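Local coordinates for protein glucokinase (Streptomyces griseus, PDB 3VGL) that probably phosphorylates D-glucose to glucose 6-phosphate at the expense of ATP, as a zinc-containing glucokinase of the ROK family, at residues G10-A16 against T28-P34; A37-V41 against I81-E86. All blocks are in the same frame, centred on the assembly; numbering follows the deposited sequence.

Contact 1: residues G10-A16 against T28-P34; sequences GGTKIAA and TFKVATP. With ANP (phosphoaminophosphonic acid-adenylate ester), chain E.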
ATOM      1  N   GLY A  10     -24.681  -1.848 -19.112  1.00 16.23           N
ATOM      2  CA  GLY A  10     -23.334  -1.882 -18.512  1.00 16.45           C
ATOM      3  C   GLY A  10     -22.381  -0.966 -19.258  1.00 16.49           C
ATOM      4  O   GLY A  10     -22.736  -0.361 -20.263  1.00 16.83           O
ATOM      5  N   GLY A  11     -21.155  -0.854 -18.744  1.00 16.78           N
ATOM      6  CA  GLY A  11     -20.122  -0.041 -19.398  1.00 18.44           C
ATOM      7  C   GLY A  11     -19.811  -0.473 -20.827  1.00 19.69           C
ATOM      8  O   GLY A  11     -19.399   0.351 -21.643  1.00 21.98           O
ATOM      9  N   THR A  12     -20.010  -1.760 -21.131  1.00 20.08           N
ATOM     10  CA  THR A  12     -19.633  -2.319 -22.426  1.00 21.31           C
ATOM     11  C   THR A  12     -20.869  -2.710 -23.234  1.00 21.18           C
ATOM     12  O   THR A  12     -20.943  -2.422 -24.429  1.00 21.73           O
ATOM     13  CB  THR A  12     -18.679  -3.549 -22.241  1.00 22.07           C
ATOM     14  OG1 THR A  12     -17.519  -3.127 -21.508  1.00 24.53           O
ATOM     15  CG2 THR A  12     -18.199  -4.111 -23.569  1.00 24.74           C
ATOM     16  N   LYS A  13     -21.832  -3.355 -22.571  1.00 20.45           N
ATOM     17  CA  LYS A  13     -22.959  -3.998 -23.254  1.00 21.14           C
ATOM     18  C   LYS A  13     -24.308  -3.582 -22.702  1.00 20.19           C
ATOM     19  O   LYS A  13     -24.472  -3.372 -21.502  1.00 18.54           O
ATOM     20  CB  LYS A  13     -22.876  -5.523 -23.087  1.00 23.07           C
ATOM     21  CG  LYS A  13     -21.559  -6.162 -23.458  1.00 26.75           C
ATOM     22  CD  LYS A  13     -21.402  -7.453 -22.671  1.00 29.04           C
ATOM     23  CE  LYS A  13     -20.074  -8.110 -22.960  1.00 31.08           C
ATOM     24  NZ  LYS A  13     -19.972  -9.431 -22.289  1.00 32.57           N
ATOM     25  N   ILE A  14     -25.291  -3.522 -23.595  1.00 20.24           N
ATOM     26  CA  ILE A  14     -26.690  -3.450 -23.205  1.00 20.24           C
ATOM     27  C   ILE A  14     -27.354  -4.779 -23.552  1.00 21.06           C
ATOM     28  O   ILE A  14     -27.176  -5.304 -24.655  1.00 21.68           O
ATOM     29  CB  ILE A  14     -27.410  -2.273 -23.935  1.00 20.41           C
ATOM     30  CG1 ILE A  14     -26.876  -0.929 -23.419  1.00 19.89           C
ATOM     31  CG2 ILE A  14     -28.929  -2.380 -23.756  1.00 21.89           C
ATOM     32  CD1 ILE A  14     -27.275   0.267 -24.293  1.00 20.88           C
ATOM     33  N   ALA A  15     -28.084  -5.343 -22.597  1.00 20.52           N
ATOM     34  CA  ALA A  15     -28.830  -6.582 -22.833  1.00 21.63           C
ATOM     35  C   ALA A  15     -30.248  -6.446 -22.329  1.00 21.67           C
ATOM     36  O   ALA A  15     -30.480  -5.965 -21.225  1.00 21.34           O
ATOM     37  CB  ALA A  15     -28.154  -7.747 -22.164  1.00 22.20           C
ATOM     38  N   ALA A  16     -31.206  -6.900 -23.141  1.00 22.25           N
ATOM     39  CA  ALA A  16     -32.591  -6.837 -22.728  1.00 22.19           C
ATOM     40  C   ALA A  16     -33.282  -8.154 -23.014  1.00 22.04           C
ATOM     41  O   ALA A  16     -32.847  -8.939 -23.870  1.00 23.36           O
ATOM     42  CB  ALA A  16     -33.317  -5.691 -23.418  1.00 22.34           C
ATOM     43  N   THR A  28     -34.107 -12.421 -26.169  1.00 30.41           N
ATOM     44  CA  THR A  28     -32.756 -11.876 -26.001  1.00 31.79           C
ATOM     45  C   THR A  28     -32.509 -10.774 -27.017  1.00 31.07           C
ATOM     46  O   THR A  28     -32.790 -10.932 -28.200  1.00 31.84           O
ATOM     47  CB  THR A  28     -31.700 -12.986 -26.232  1.00 32.56           C
ATOM     48  OG1 THR A  28     -31.969 -14.090 -25.362  1.00 37.19           O
ATOM     49  CG2 THR A  28     -30.277 -12.468 -26.009  1.00 33.88           C
ATOM     50  N   PHE A  29     -31.979  -9.643 -26.554  1.00 29.66           N
ATOM     51  CA  PHE A  29     -31.495  -8.606 -27.451  1.00 30.03           C
ATOM     52  C   PHE A  29     -30.196  -8.074 -26.860  1.00 28.64           C
ATOM     53  O   PHE A  29     -30.107  -7.903 -25.656  1.00 28.88           O
ATOM     54  CB  PHE A  29     -32.516  -7.472 -27.607  1.00 30.58           C
ATOM     55  CG  PHE A  29     -32.015  -6.309 -28.446  1.00 33.93           C
ATOM     56  CD1 PHE A  29     -32.372  -6.202 -29.782  1.00 35.83           C
ATOM     57  CD2 PHE A  29     -31.173  -5.343 -27.896  1.00 35.63           C
ATOM     58  CE1 PHE A  29     -31.924  -5.141 -30.568  1.00 37.79           C
ATOM     59  CE2 PHE A  29     -30.701  -4.268 -28.678  1.00 37.42           C
ATOM     60  CZ  PHE A  29     -31.091  -4.173 -30.020  1.00 38.33           C
ATOM     61  N   LYS A  30     -29.181  -7.888 -27.698  1.00 27.96           N
ATOM     62  CA  LYS A  30     -27.884  -7.343 -27.251  1.00 27.56           C
ATOM     63  C   LYS A  30     -27.411  -6.246 -28.190  1.00 26.53           C
ATOM     64  O   LYS A  30     -27.566  -6.348 -29.408  1.00 27.30           O
ATOM     65  CB  LYS A  30     -26.812  -8.439 -27.205  1.00 28.50           C
ATOM     66  CG  LYS A  30     -27.173  -9.685 -26.425  1.00 31.40           C
ATOM     67  CD  LYS A  30     -26.087 -10.749 -26.574  1.00 36.01           C
ATOM     68  CE  LYS A  30     -26.453 -12.047 -25.865  1.00 39.40           C
ATOM     69  NZ  LYS A  30     -26.108 -11.997 -24.412  1.00 41.58           N
ATOM     70  N   VAL A  31     -26.820  -5.193 -27.633  1.00 24.89           N
ATOM     71  CA  VAL A  31     -26.170  -4.161 -28.452  1.00 25.01           C
ATOM     72  C   VAL A  31     -25.074  -3.529 -27.604  1.00 24.48           C
ATOM     73  O   VAL A  31     -25.187  -3.514 -26.387  1.00 23.71           O
ATOM     74  CB  VAL A  31     -27.179  -3.091 -28.970  1.00 25.56           C
ATOM     75  CG1 VAL A  31     -27.720  -2.217 -27.852  1.00 25.27           C
ATOM     76  CG2 VAL A  31     -26.553  -2.224 -30.060  1.00 26.09           C
ATOM     77  N   ALA A  32     -24.032  -2.997 -28.244  1.00 24.59           N
ATOM     78  CA  ALA A  32     -22.966  -2.306 -27.513  1.00 24.06           C
ATOM     79  C   ALA A  32     -23.484  -1.002 -26.902  1.00 23.38           C
ATOM     80  O   ALA A  32     -24.310  -0.296 -27.489  1.00 24.40           O
ATOM     81  CB  ALA A  32     -21.754  -2.038 -28.426  1.00 24.79           C
ATOM     82  N   THR A  33     -22.997  -0.690 -25.707  1.00 21.88           N
ATOM     83  CA  THR A  33     -23.338   0.562 -25.054  1.00 21.44           C
ATOM     84  C   THR A  33     -22.694   1.727 -25.797  1.00 22.65           C
ATOM     85  O   THR A  33     -21.469   1.785 -25.916  1.00 23.20           O
ATOM     86  CB  THR A  33     -22.884   0.538 -23.592  1.00 20.78           C
ATOM     87  OG1 THR A  33     -23.393  -0.669 -23.006  1.00 19.32           O
ATOM     88  CG2 THR A  33     -23.411   1.751 -22.847  1.00 20.23           C
ATOM     89  N   PRO A  34     -23.519   2.663 -26.290  1.00 22.99           N
ATOM     90  CA  PRO A  34     -22.990   3.849 -26.970  1.00 24.02           C
ATOM     91  C   PRO A  34     -22.296   4.804 -26.000  1.00 24.74           C
ATOM     92  O   PRO A  34     -22.549   4.749 -24.794  1.00 23.56           O
ATOM     93  CB  PRO A  34     -24.252   4.513 -27.539  1.00 24.26           C
ATOM     94  CG  PRO A  34     -25.288   3.473 -27.545  1.00 23.94           C
ATOM     95  CD  PRO A  34     -24.990   2.618 -26.347  1.00 23.42           C
TER
HETATM   96  PB  ANP E 325     -20.905  -4.953 -18.805  1.00 21.17           P
HETATM   97  O1B ANP E 325     -19.927  -4.458 -17.734  1.00 22.01           O
HETATM   98  O2B ANP E 325     -21.102  -4.041 -19.980  1.00 22.81           O
HETATM   99  N3B ANP E 325     -22.437  -5.229 -18.086  1.00 21.78           N
HETATM  100  PA  ANP E 325     -19.682  -7.608 -18.787  1.00 22.11           P
HETATM  101  O1A ANP E 325     -19.666  -8.693 -19.867  1.00 25.29           O
HETATM  102  O2A ANP E 325     -20.316  -7.881 -17.458  1.00 22.22           O
HETATM  103  O3A ANP E 325     -20.312  -6.288 -19.470  1.00 20.68           O
HETATM  104  O5' ANP E 325     -18.178  -7.115 -18.495  1.00 21.67           O
HETATM  105  C5' ANP E 325     -17.286  -6.743 -19.551  1.00 21.07           C
HETATM  106  C4' ANP E 325     -15.859  -6.970 -19.102  1.00 20.06           C
HETATM  107  O4' ANP E 325     -15.702  -8.311 -18.617  1.00 21.50           O
HETATM  108  C3' ANP E 325     -14.915  -6.819 -20.269  1.00 21.52           C
HETATM  109  O3' ANP E 325     -13.645  -6.432 -19.736  1.00 24.33           O
HETATM  110  C2' ANP E 325     -14.846  -8.233 -20.786  1.00 23.07           C
HETATM  111  O2' ANP E 325     -13.652  -8.480 -21.507  1.00 27.66           O
HETATM  112  C1' ANP E 325     -14.926  -9.086 -19.528  1.00 22.63           C
HETATM  113  N9  ANP E 325     -15.696 -10.321 -19.763  1.00 23.51           N
HETATM  114  C8  ANP E 325     -17.004 -10.437 -20.056  1.00 24.94           C
HETATM  115  N7  ANP E 325     -17.352 -11.757 -20.192  1.00 27.36           N
HETATM  116  C5  ANP E 325     -16.236 -12.465 -19.950  1.00 25.66           C
HETATM  117  C6  ANP E 325     -15.848 -13.905 -19.932  1.00 26.86           C
HETATM  118  N6  ANP E 325     -16.762 -14.878 -20.182  1.00 30.53           N
HETATM  119  N1  ANP E 325     -14.567 -14.199 -19.620  1.00 26.30           N
HETATM  120  C2  ANP E 325     -13.616 -13.268 -19.364  1.00 27.46           C
HETATM  121  N3  ANP E 325     -13.900 -11.945 -19.378  1.00 25.32           N
HETATM  122  C4  ANP E 325     -15.149 -11.526 -19.663  1.00 24.20           C
HETATM  123  O   HOH W   1     -19.618  -0.311 -25.703  1.00 28.67           O
HETATM  124  O   HOH W   2     -32.052 -12.003 -22.761  1.00 26.13           O
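Ile14 and Val31, and Ala16 and Phe29, are the hydrogen-bonded pairs of an antiparallel hairpin of strands 13-16 and 29-32, whose short axes approach to 4.7 Å at 164°. Ile14 N donates to Val31 O (2.8 Å). The turn Gly10-Thr12 leads into strand 13-16, and Thr33 lies against it: its N donates to Thr12 O (3.0 Å), and its hydroxyl OG1 donates to Gly10 O (2.8 Å). With chi1 at -51°, OG1 lies beside its own backbone N and opposite the carbonyl carbon, which carries it to the Gly10 carbonyl. Water 1 bridges Thr12 O and Thr33 O. On the face shared by Ile14, Ala16, Phe29 and Val31, Ile14 CB touches Val31 CG1 (3.9 Å), while its CD1 meets Pro34 CD (3.9 Å), the two side chains crossing at about a right angle; helix 37-52 packs on this face through Ala43 and Ala47. The turn also grips the nucleotide. Thr12 N and Lys13 N both donate to O2B of the ATP analogue, and the extended side chain of Lys13 brings NZ to O1A (2.6 Å), probably offsetting phosphate charge. Thr12 OG1 is hydrogen-bonded to Thr132 OG1. The glycine-rich turn between antiparallel strands 3-9 and 13-19, giving its backbone N-H groups to a nucleotide phosphate, is the phosphate-binding loop of the actin-like ATPase fold, to which ROK kinases belong.

Contact 2: residues A37-V41 against I81-E86; sequences AEGIV and IDWRHE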
ATOM      1  N   ALA A  37     -25.011   9.785 -23.492  1.00 27.86           N
ATOM      2  CA  ALA A  37     -26.269   9.560 -22.786  1.00 28.00           C
ATOM      3  C   ALA A  37     -27.464   9.522 -23.740  1.00 28.79           C
ATOM      4  O   ALA A  37     -28.384   8.715 -23.564  1.00 28.02           O
ATOM      5  CB  ALA A  37     -26.472  10.615 -21.710  1.00 28.28           C
ATOM      6  N   GLU A  38     -27.444  10.393 -24.752  1.00 29.43           N
ATOM      7  CA  GLU A  38     -28.521  10.434 -25.742  1.00 30.42           C
ATOM      8  C   GLU A  38     -28.516   9.174 -26.617  1.00 29.49           C
ATOM      9  O   GLU A  38     -29.575   8.603 -26.915  1.00 29.79           O
ATOM     10  CB  GLU A  38     -28.433  11.720 -26.594  1.00 31.89           C
ATOM     11  CG  GLU A  38     -28.585  13.034 -25.795  1.00 36.84           C
ATOM     12  CD  GLU A  38     -27.409  13.359 -24.834  1.00 42.80           C
ATOM     13  OE1 GLU A  38     -26.252  12.890 -25.034  1.00 41.81           O
ATOM     14  OE2 GLU A  38     -27.655  14.114 -23.860  1.00 45.79           O
ATOM     15  N   GLY A  39     -27.324   8.735 -27.015  1.00 28.25           N
ATOM     16  CA  GLY A  39     -27.169   7.496 -27.762  1.00 26.79           C
ATOM     17  C   GLY A  39     -27.610   6.294 -26.946  1.00 25.31           C
ATOM     18  O   GLY A  39     -28.191   5.352 -27.489  1.00 25.21           O
ATOM     19  N   ILE A  40     -27.345   6.334 -25.638  1.00 24.33           N
ATOM     20  CA  ILE A  40     -27.804   5.260 -24.736  1.00 23.72           C
ATOM     21  C   ILE A  40     -29.328   5.188 -24.669  1.00 24.11           C
ATOM     22  O   ILE A  40     -29.895   4.099 -24.705  1.00 23.15           O
ATOM     23  CB  ILE A  40     -27.184   5.370 -23.305  1.00 23.12           C
ATOM     24  CG1 ILE A  40     -25.688   5.060 -23.370  1.00 23.68           C
ATOM     25  CG2 ILE A  40     -27.907   4.418 -22.309  1.00 22.83           C
ATOM     26  CD1 ILE A  40     -24.908   5.517 -22.137  1.00 22.56           C
ATOM     27  N   VAL A  41     -30.005   6.334 -24.592  1.00 24.50           N
ATOM     28  CA  VAL A  41     -31.472   6.294 -24.608  1.00 24.83           C
ATOM     29  C   VAL A  41     -31.991   5.675 -25.912  1.00 25.20           C
ATOM     30  O   VAL A  41     -32.891   4.833 -25.878  1.00 24.78           O
ATOM     31  CB  VAL A  41     -32.130   7.665 -24.304  1.00 25.58           C
ATOM     32  CG1 VAL A  41     -33.667   7.583 -24.434  1.00 26.06           C
ATOM     33  CG2 VAL A  41     -31.743   8.157 -22.912  1.00 26.14           C
ATOM     34  N   ILE A  81     -19.627   5.230 -17.551  1.00 18.10           N
ATOM     35  CA  ILE A  81     -20.637   5.669 -18.522  1.00 19.79           C
ATOM     36  C   ILE A  81     -20.832   7.168 -18.254  1.00 21.51           C
ATOM     37  O   ILE A  81     -20.780   7.603 -17.114  1.00 21.40           O
ATOM     38  CB  ILE A  81     -21.973   4.901 -18.323  1.00 19.62           C
ATOM     39  CG1 ILE A  81     -21.807   3.415 -18.660  1.00 19.00           C
ATOM     40  CG2 ILE A  81     -23.111   5.503 -19.196  1.00 21.28           C
ATOM     41  CD1 ILE A  81     -22.950   2.577 -18.201  1.00 17.84           C
ATOM     42  N   ASP A  82     -21.126   7.949 -19.287  1.00 24.92           N
ATOM     43  CA  ASP A  82     -21.284   9.400 -19.097  1.00 27.33           C
ATOM     44  C   ASP A  82     -22.695   9.788 -18.612  1.00 27.42           C
ATOM     45  O   ASP A  82     -23.530  10.336 -19.359  1.00 29.79           O
ATOM     46  CB  ASP A  82     -20.867  10.156 -20.361  1.00 29.27           C
ATOM     47  CG  ASP A  82     -20.754  11.666 -20.142  1.00 32.19           C
ATOM     48  OD1 ASP A  82     -20.493  12.122 -18.994  1.00 35.83           O
ATOM     49  OD2 ASP A  82     -20.904  12.395 -21.140  1.00 38.30           O
ATOM     50  N   TRP A  83     -22.950   9.481 -17.348  1.00 26.46           N
ATOM     51  CA  TRP A  83     -24.204   9.812 -16.685  1.00 25.58           C
ATOM     52  C   TRP A  83     -23.898  10.699 -15.475  1.00 25.40           C
ATOM     53  O   TRP A  83     -23.116  10.323 -14.600  1.00 24.78           O
ATOM     54  CB  TRP A  83     -24.897   8.536 -16.198  1.00 24.93           C
ATOM     55  CG  TRP A  83     -25.717   7.734 -17.203  1.00 24.36           C
ATOM     56  CD1 TRP A  83     -26.430   8.208 -18.270  1.00 25.20           C
ATOM     57  CD2 TRP A  83     -25.952   6.311 -17.169  1.00 23.42           C
ATOM     58  NE1 TRP A  83     -27.093   7.171 -18.908  1.00 24.33           N
ATOM     59  CE2 TRP A  83     -26.809   5.998 -18.252  1.00 23.86           C
ATOM     60  CE3 TRP A  83     -25.505   5.275 -16.339  1.00 21.97           C
ATOM     61  CZ2 TRP A  83     -27.232   4.680 -18.525  1.00 24.22           C
ATOM     62  CZ3 TRP A  83     -25.946   3.961 -16.600  1.00 21.27           C
ATOM     63  CH2 TRP A  83     -26.790   3.684 -17.684  1.00 21.65           C
ATOM     64  N   ARG A  84     -24.524  11.873 -15.415  1.00 25.76           N
ATOM     65  CA  ARG A  84     -24.464  12.705 -14.219  1.00 25.91           C
ATOM     66  C   ARG A  84     -25.873  13.240 -13.991  1.00 26.72           C
ATOM     67  O   ARG A  84     -26.357  14.035 -14.794  1.00 28.01           O
ATOM     68  CB  ARG A  84     -23.469  13.869 -14.383  1.00 26.63           C
ATOM     69  CG  ARG A  84     -21.980  13.476 -14.482  1.00 25.54           C
ATOM     70  CD  ARG A  84     -21.446  12.952 -13.160  1.00 27.02           C
ATOM     71  NE  ARG A  84     -20.024  12.625 -13.216  1.00 26.44           N
ATOM     72  CZ  ARG A  84     -19.535  11.454 -13.621  1.00 27.45           C
ATOM     73  NH1 ARG A  84     -20.346  10.488 -14.051  1.00 26.86           N
ATOM     74  NH2 ARG A  84     -18.220  11.266 -13.620  1.00 27.38           N
ATOM     75  N   HIS A  85     -26.508  12.809 -12.898  1.00 26.20           N
ATOM     76  CA  HIS A  85     -27.892  13.191 -12.570  1.00 26.97           C
ATOM     77  C   HIS A  85     -28.804  12.974 -13.787  1.00 27.57           C
ATOM     78  O   HIS A  85     -29.596  13.853 -14.182  1.00 29.47           O
ATOM     79  CB  HIS A  85     -27.962  14.644 -12.040  1.00 27.71           C
ATOM     80  CG  HIS A  85     -27.431  14.824 -10.647  1.00 27.22           C
ATOM     81  ND1 HIS A  85     -27.594  15.995  -9.947  1.00 27.92           N
ATOM     82  CD2 HIS A  85     -26.745  13.992  -9.821  1.00 26.13           C
ATOM     83  CE1 HIS A  85     -27.026  15.890  -8.759  1.00 28.46           C
ATOM     84  NE2 HIS A  85     -26.510  14.681  -8.654  1.00 27.12           N
ATOM     85  N   GLU A  86     -28.704  11.779 -14.365  1.00 27.40           N
ATOM     86  CA  GLU A  86     -29.449  11.417 -15.567  1.00 27.40           C
ATOM     87  C   GLU A  86     -30.872  10.899 -15.254  1.00 27.99           C
ATOM     88  O   GLU A  86     -31.029   9.831 -14.656  1.00 26.42           O
ATOM     89  CB  GLU A  86     -28.654  10.366 -16.365  1.00 27.29           C
ATOM     90  CG  GLU A  86     -29.377   9.768 -17.594  1.00 27.97           C
ATOM     91  CD  GLU A  86     -29.381  10.705 -18.805  1.00 33.40           C
ATOM     92  OE1 GLU A  86     -29.910  10.313 -19.867  1.00 32.52           O
ATOM     93  OE2 GLU A  86     -28.841  11.828 -18.690  1.00 35.31           O
TER
HETATM   94  O   HOH W   3     -28.931   7.951 -20.990  1.00 18.02           O
HETATM   95  O   HOH W   4     -23.027  11.579 -22.468  1.00 26.18           O
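Ala37, in the first turn of helix 37-52, pushes its methyl group into a shallow hollow formed by Asp82 O, the CD1 corner of the Trp83 indole and the carboxylate of Glu86, whose OE1 is 3.9 Å from Ala37 CB. One turn on, Ile40 is the second bump. Its CG2 comes obliquely to Trp83 CZ2 (3.9 Å), and its CD1 presses on Ile81 CG2 at 3.4 Å, tighter than usual carbon contact. Ile81 CG2 sits 3.6 Å above the centre of the indole, covering that face from its own segment. Glu86 reaches the helix with CG anti to its backbone N (chi1 174°) and a bend at chi2. No direct hydrogen bond crosses; two waters fill the polar gaps. Water 3, in the indole plane, accepts from Trp83 NE1 (2.9 Å) and donates to Ala37 O and Glu86 OE1, while water 4 accepts from Ala37 N and donates to Asp82 OD2, 2.6 Å from the water. Without the carboxylate, as with an alanine at Glu86, water 3 would probably lose one of its two acceptors and the Ala37 methyl a wall of its hollow. His85 NE2 is hydrogen-bonded to Trp286 O of the second subunit. The contact docks the helix start that follows the hairpin on the loop joining strand 75-77 to helix 88-96, a loop with an inverse gamma turn at Asp82 and a G1 beta bulge at His85 and Glu86.

Contact 1 belongs to the edge of the mixed sheet that holds strands 13-19 and 29-32, and is knit by backbone hydrogen bonds; contact 2 lies farther from the centre of the chain and relies on methyl groups, an indole and bridging water. Each is partly buried. They are in series along the chain, since helix 37-52 follows strand 29-32, and they meet directly: Pro34 packs on Gly39 and Ile40, and Ile81 CD1 lies 3.6 Å from Gly10 O. The nucleotide is held directly by residues 10-13, whereas the side chain of Ile81 is about 7 Å from the nucleotide and from the glucose; His85, in the same loop, reaches the second subunit.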